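PDB 3PAM: transmembrane protein from Bartonella henselae, which probably binds peptides as a solute-binding component of an ABC-type oligopeptide transport system. Local coordinates for residues 17-22 with 110-115; 49-54 with 244-249. All blocks are in the same frame, centred on the assembly; numbering follows the deposited sequence.

Contact 1. Residues 17-22 with 110-115; sequences FKDKRV and QEAGFT. With EOH (ethanol), chain G.
The first torsion of V22 (chi1 173°) sets CG1 anti to the backbone N, which places CG2 anti to the carbonyl carbon and points it at A112 and F114. CG2 lies 3.4 Å from F114 CE1 and 3.9 Å from A112 CB. The methyl meets the F114 ring obliquely, and the two side chains cross at about a right angle. F129 touches both V22 and F114 and continues this apolar patch.

R21 reaches the other segment by a different path. Its chain bends at chi2 (110°) and again at chi3, which brings the guanidinium alongside the D19 carboxylate and over A112. One face of the group rests on A112 CA, which is offset toward the rim. At the edge, in plane, lies D19 OD2. NH1 makes a salt bridge to this oxygen at 2.9 Å.

D19 has a second task. Its OD1 accepts from R21 N at 3.1 Å through the anti lone pair, capping helix 20-29. A water donates to A112 O (2.6 Å) and, weakly, to D19 OD2. An ethanol, probably from the crystallisation liquor, donates to E111 O at 3.1 Å.

No direct hydrogen bond joins the segments. The arrangement sets an aspartate N-cap at the start of helix 20-29 against the Schellman motif, with G113 at positive phi, that ends helix 99-111.

Contact 2. Residues 49-54 with 244-249; sequences GYWDGS and RILISG
Y50 lays its ring against L246 and I247 on the last turns of helix 232-249. Its CB points toward that helix. With chi1 at -67°, CG stands anti to the carbonyl carbon, and the ring extends along the helix surface. CD2 is the first ring atom to touch, 3.7 Å from L246 CB and 4.2 Å from I247 CG1. CE2 comes nearer still, 3.5 Å from L246 CB, and also lies near the backbone N of I247. CZ passes the same L246 CB more loosely. At the tip, OH binds a water at 3.1 Å, and that water donates to L246 O at the same distance.

L246 CB sits over the face of the Y50 ring, 28° off the ring normal, in a CH-pi contact. The two side chains cross at about a right angle. L246 CD1 lies above the ring plane but offset toward the rim, and makes a looser contact of 4.4 Å with W51 CZ3. Beside Y50 in the loop, G49 CA packs against I247 CG1 at 4.0 Å.

The loop is shaped by its own bonds. G49 N donates to D52 OD1, which uses its syn lone pair. D52 OD2 accepts from E48 N. A further tie to helix 232-249 is the bond from Y50 N to D243 OD1. W51 also lies on V239 and L242 of this helix.

All five touching residues are buried, and the two segments share no direct hydrogen bond. The chemistry is therefore mainly apolar, a loop packed on a helix through a CH-pi contact. The one polar group at the end of the ring, the Y50 hydroxyl, is joined to the helix backbone through water.

Contacts 1 and 2 do not touch. Their centres are 22 Å apart, and their nearest atoms about 5 Å. A bridge runs through R23, the residue just after 17-22. Its NH1 donates to F17 O, and its NH2 donates to G249 O at the end of 244-249. The segments alternate along the chain, so the contacts interlock in the sequence. The centre of contact 2, which is buried, lies about 9 Å from the centre of the chain; that of contact 1, partly buried, about 15 Å. Ethanol molecules lie by R21, and neither contact holds a bound peptide. Both are best read as packing within the domain.

Contact 1. Residues 17-22 with 110-115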
loop_
_atom_site.group_PDB
_atom_site.type_symbol
_atom_site.label_atom_id
_atom_site.label_comp_id
_atom_site.label_asym_id
_atom_site.label_seq_id
_atom_site.Cartn_x
_atom_site.Cartn_y
_atom_site.Cartn_z
ATOM N N PHE A 17 9.780 -1.262 -7.404
ATOM C CA PHE A 17 8.910 -0.651 -6.405
ATOM C C PHE A 17 9.643 0.143 -5.335
ATOM O O PHE A 17 9.081 0.392 -4.274
ATOM C CB PHE A 17 8.032 -1.699 -5.703
ATOM C CG PHE A 17 7.279 -2.622 -6.631
ATOM C CD1 PHE A 17 6.473 -2.118 -7.655
ATOM C CD2 PHE A 17 7.327 -3.998 -6.440
ATOM C CE1 PHE A 17 5.744 -2.989 -8.499
ATOM C CE2 PHE A 17 6.601 -4.868 -7.282
ATOM C CZ PHE A 17 5.814 -4.358 -8.307
ATOM N N LYS A 18 10.882 0.557 -5.592
ATOM C CA LYS A 18 11.599 1.414 -4.634
ATOM C C LYS A 18 11.017 2.819 -4.464
ATOM O O LYS A 18 11.158 3.413 -3.399
ATOM C CB LYS A 18 13.081 1.533 -4.993
ATOM N N ASP A 19 10.350 3.335 -5.501
ATOM C CA ASP A 19 9.976 4.761 -5.585
ATOM C C ASP A 19 8.515 4.962 -5.232
ATOM O O ASP A 19 7.629 4.338 -5.818
ATOM C CB ASP A 19 10.263 5.295 -6.994
ATOM C CG ASP A 19 10.313 6.818 -7.065
ATOM O OD1 ASP A 19 9.248 7.452 -6.963
ATOM O OD2 ASP A 19 11.411 7.379 -7.279
ATOM N N LYS A 20 8.275 5.855 -4.279
ATOM C CA LYS A 20 6.950 6.074 -3.706
ATOM C C LYS A 20 5.921 6.558 -4.727
ATOM O O LYS A 20 4.741 6.263 -4.589
ATOM C CB LYS A 20 7.035 7.074 -2.540
ATOM N N ARG A 21 6.367 7.299 -5.740
ATOM C CA ARG A 21 5.479 7.763 -6.810
ATOM C C ARG A 21 4.986 6.633 -7.678
ATOM O O ARG A 21 3.852 6.662 -8.147
ATOM C CB ARG A 21 6.160 8.792 -7.710
ATOM C CG ARG A 21 6.542 10.088 -7.034
ATOM C CD ARG A 21 8.031 10.156 -6.928
ATOM N NE ARG A 21 8.594 11.136 -7.826
ATOM C CZ ARG A 21 9.847 11.133 -8.280
ATOM N NH1 ARG A 21 10.687 10.154 -7.969
ATOM N NH2 ARG A 21 10.251 12.120 -9.070
ATOM N N VAL A 22 5.847 5.643 -7.894
ATOM C CA VAL A 22 5.510 4.445 -8.657
ATOM C C VAL A 22 4.426 3.615 -7.966
ATOM O O VAL A 22 3.412 3.234 -8.576
ATOM C CB VAL A 22 6.733 3.543 -8.830
ATOM C CG1 VAL A 22 6.334 2.219 -9.482
ATOM C CG2 VAL A 22 7.821 4.254 -9.625
ATOM N N GLN A 110 6.008 9.282 -15.287
ATOM C CA GLN A 110 6.932 10.145 -16.003
ATOM C C GLN A 110 7.900 10.859 -15.044
ATOM O O GLN A 110 9.112 10.896 -15.301
ATOM C CB GLN A 110 6.183 11.124 -16.927
ATOM C CG GLN A 110 5.458 10.431 -18.098
ATOM C CD GLN A 110 4.481 11.341 -18.836
ATOM O OE1 GLN A 110 4.816 12.450 -19.226
ATOM N NE2 GLN A 110 3.257 10.869 -19.019
ATOM N N GLU A 111 7.364 11.374 -13.930
ATOM C CA GLU A 111 8.164 12.045 -12.900
ATOM C C GLU A 111 9.242 11.148 -12.363
ATOM O O GLU A 111 10.362 11.595 -12.085
ATOM C CB GLU A 111 7.307 12.454 -11.715
ATOM C CG GLU A 111 5.964 13.028 -12.078
ATOM C CD GLU A 111 5.411 13.938 -11.004
ATOM O OE1 GLU A 111 5.922 13.913 -9.853
ATOM O OE2 GLU A 111 4.462 14.687 -11.318
ATOM N N ALA A 112 8.874 9.883 -12.201
ATOM C CA ALA A 112 9.720 8.866 -11.619
ATOM C C ALA A 112 10.715 8.296 -12.616
ATOM O O ALA A 112 11.472 7.389 -12.294
ATOM C CB ALA A 112 8.859 7.767 -11.044
ATOM N N GLY A 113 10.712 8.818 -13.836
ATOM C CA GLY A 113 11.683 8.378 -14.825
ATOM C C GLY A 113 11.213 7.329 -15.800
ATOM O O GLY A 113 12.012 6.820 -16.601
ATOM N N PHE A 114 9.923 7.007 -15.765
ATOM C CA PHE A 114 9.400 5.952 -16.617
ATOM C C PHE A 114 8.974 6.437 -17.999
ATOM O O PHE A 114 8.442 7.537 -18.160
ATOM C CB PHE A 114 8.299 5.167 -15.903
ATOM C CG PHE A 114 8.810 4.350 -14.766
ATOM C CD1 PHE A 114 9.160 4.957 -13.570
ATOM C CD2 PHE A 114 8.979 2.977 -14.902
ATOM C CE1 PHE A 114 9.651 4.210 -12.521
ATOM C CE2 PHE A 114 9.480 2.211 -13.857
ATOM C CZ PHE A 114 9.822 2.822 -12.662
ATOM N N THR A 115 9.235 5.599 -18.995
ATOM C CA THR A 115 8.988 5.936 -20.376
ATOM C C THR A 115 8.386 4.734 -21.056
ATOM O O THR A 115 8.252 3.660 -20.451
ATOM C CB THR A 115 10.297 6.312 -21.126
ATOM O OG1 THR A 115 11.221 5.227 -21.056
ATOM C CG2 THR A 115 10.920 7.547 -20.552
HETATM C C1 EOH G . 11.891 14.375 -10.035
HETATM C C2 EOH G . 13.306 14.838 -9.637
HETATM O O EOH G . 11.929 14.143 -11.455
HETATM O O HOH W 1 12.250 6.045 -10.267
#

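Contact 2. Residues 49-54 with 244-249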
loop_
_atom_site.group_PDB
_atom_site.type_symbol
_atom_site.label_atom_id
_atom_site.label_comp_id
_atom_site.label_asym_id
_atom_site.label_seq_id
_atom_site.Cartn_x
_atom_site.Cartn_y
_atom_site.Cartn_z
ATOM N N GLY A 49 -7.062 3.479 4.635
ATOM C CA GLY A 49 -5.866 3.697 5.394
ATOM C C GLY A 49 -5.599 2.493 6.230
ATOM O O GLY A 49 -5.915 1.405 5.859
ATOM N N TYR A 50 -5.010 2.708 7.378
ATOM C CA TYR A 50 -4.573 1.612 8.185
ATOM C C TYR A 50 -5.299 1.457 9.492
ATOM O O TYR A 50 -5.212 0.441 10.082
ATOM C CB TYR A 50 -3.070 1.701 8.374
ATOM C CG TYR A 50 -2.337 1.479 7.097
ATOM C CD1 TYR A 50 -1.880 0.232 6.763
ATOM C CD2 TYR A 50 -2.132 2.503 6.214
ATOM C CE1 TYR A 50 -1.242 0.021 5.618
ATOM C CE2 TYR A 50 -1.498 2.289 5.068
ATOM C CZ TYR A 50 -1.051 1.044 4.773
ATOM O OH TYR A 50 -0.406 0.800 3.616
ATOM N N TRP A 51 -6.049 2.450 9.924
ATOM C CA TRP A 51 -6.838 2.289 11.115
ATOM C C TRP A 51 -8.213 2.863 10.869
ATOM O O TRP A 51 -8.669 3.679 11.622
ATOM C CB TRP A 51 -6.155 2.958 12.297
ATOM C CG TRP A 51 -5.083 2.125 12.848
ATOM C CD1 TRP A 51 -5.217 1.148 13.731
ATOM C CD2 TRP A 51 -3.705 2.177 12.519
ATOM N NE1 TRP A 51 -4.037 0.582 13.997
ATOM C CE2 TRP A 51 -3.079 1.195 13.254
ATOM C CE3 TRP A 51 -2.943 2.958 11.666
ATOM C CZ2 TRP A 51 -1.727 0.976 13.187
ATOM C CZ3 TRP A 51 -1.624 2.744 11.607
ATOM C CH2 TRP A 51 -1.021 1.769 12.361
ATOM N N ASP A 52 -8.826 2.431 9.770
ATOM C CA ASP A 52 -10.170 2.843 9.315
ATOM C C ASP A 52 -11.319 2.616 10.298
ATOM O O ASP A 52 -11.499 1.519 10.818
ATOM C CB ASP A 52 -10.526 2.174 7.982
ATOM C CG ASP A 52 -9.630 2.633 6.837
ATOM O OD1 ASP A 52 -8.673 3.411 7.076
ATOM O OD2 ASP A 52 -9.879 2.205 5.691
ATOM N N GLY A 53 -12.099 3.667 10.520
ATOM C CA GLY A 53 -13.296 3.580 11.337
ATOM C C GLY A 53 -12.943 3.403 12.793
ATOM O O GLY A 53 -13.602 2.673 13.514
ATOM N N SER A 54 -11.875 4.077 13.193
ATOM C CA SER A 54 -11.369 4.085 14.545
ATOM C C SER A 54 -11.009 5.528 14.833
ATOM O O SER A 54 -10.785 6.319 13.909
ATOM C CB SER A 54 -10.130 3.189 14.631
ATOM O OG SER A 54 -9.121 3.735 15.471
ATOM N N ARG A 244 -0.580 8.272 8.614
ATOM C CA ARG A 244 -0.302 9.330 7.702
ATOM C C ARG A 244 0.920 9.082 6.840
ATOM O O ARG A 244 0.944 9.401 5.696
ATOM C CB ARG A 244 -0.150 10.611 8.488
ATOM C CG ARG A 244 -1.342 11.482 8.393
ATOM C CD ARG A 244 -1.512 12.559 9.461
ATOM N NE ARG A 244 -2.818 13.127 9.215
ATOM C CZ ARG A 244 -3.745 13.366 10.106
ATOM N NH1 ARG A 244 -3.518 13.173 11.372
ATOM N NH2 ARG A 244 -4.898 13.819 9.699
ATOM N N ILE A 245 1.926 8.498 7.437
ATOM C CA ILE A 245 3.147 8.046 6.790
ATOM C C ILE A 245 2.914 6.822 5.931
ATOM O O ILE A 245 3.475 6.710 4.842
ATOM C CB ILE A 245 4.236 7.728 7.831
ATOM C CG1 ILE A 245 4.623 9.015 8.555
ATOM C CG2 ILE A 245 5.467 7.088 7.163
ATOM C CD1 ILE A 245 5.652 8.836 9.604
ATOM N N LEU A 246 2.102 5.892 6.411
ATOM C CA LEU A 246 1.926 4.649 5.688
ATOM C C LEU A 246 1.042 4.873 4.483
ATOM O O LEU A 246 1.270 4.323 3.406
ATOM C CB LEU A 246 1.357 3.586 6.609
ATOM C CG LEU A 246 2.261 3.217 7.783
ATOM C CD1 LEU A 246 1.583 2.155 8.632
ATOM C CD2 LEU A 246 3.579 2.722 7.276
ATOM N N ILE A 247 0.029 5.703 4.659
ATOM C CA ILE A 247 -0.752 6.173 3.519
ATOM C C ILE A 247 0.150 6.851 2.480
ATOM O O ILE A 247 0.029 6.595 1.278
ATOM C CB ILE A 247 -1.889 7.119 3.979
ATOM C CG1 ILE A 247 -2.925 6.329 4.773
ATOM C CG2 ILE A 247 -2.554 7.852 2.793
ATOM C CD1 ILE A 247 -3.781 7.195 5.672
ATOM N N SER A 248 1.055 7.710 2.939
ATOM C CA SER A 248 1.902 8.474 2.014
ATOM C C SER A 248 2.952 7.599 1.380
ATOM O O SER A 248 3.502 7.943 0.338
ATOM C CB SER A 248 2.589 9.638 2.725
ATOM O OG SER A 248 1.630 10.568 3.151
ATOM N N GLY A 249 3.253 6.477 2.034
ATOM C CA GLY A 249 4.175 5.516 1.490
ATOM C C GLY A 249 3.628 4.629 0.397
ATOM O O GLY A 249 4.403 4.104 -0.388
HETATM O O HOH W 2 -0.616 2.892 1.403
#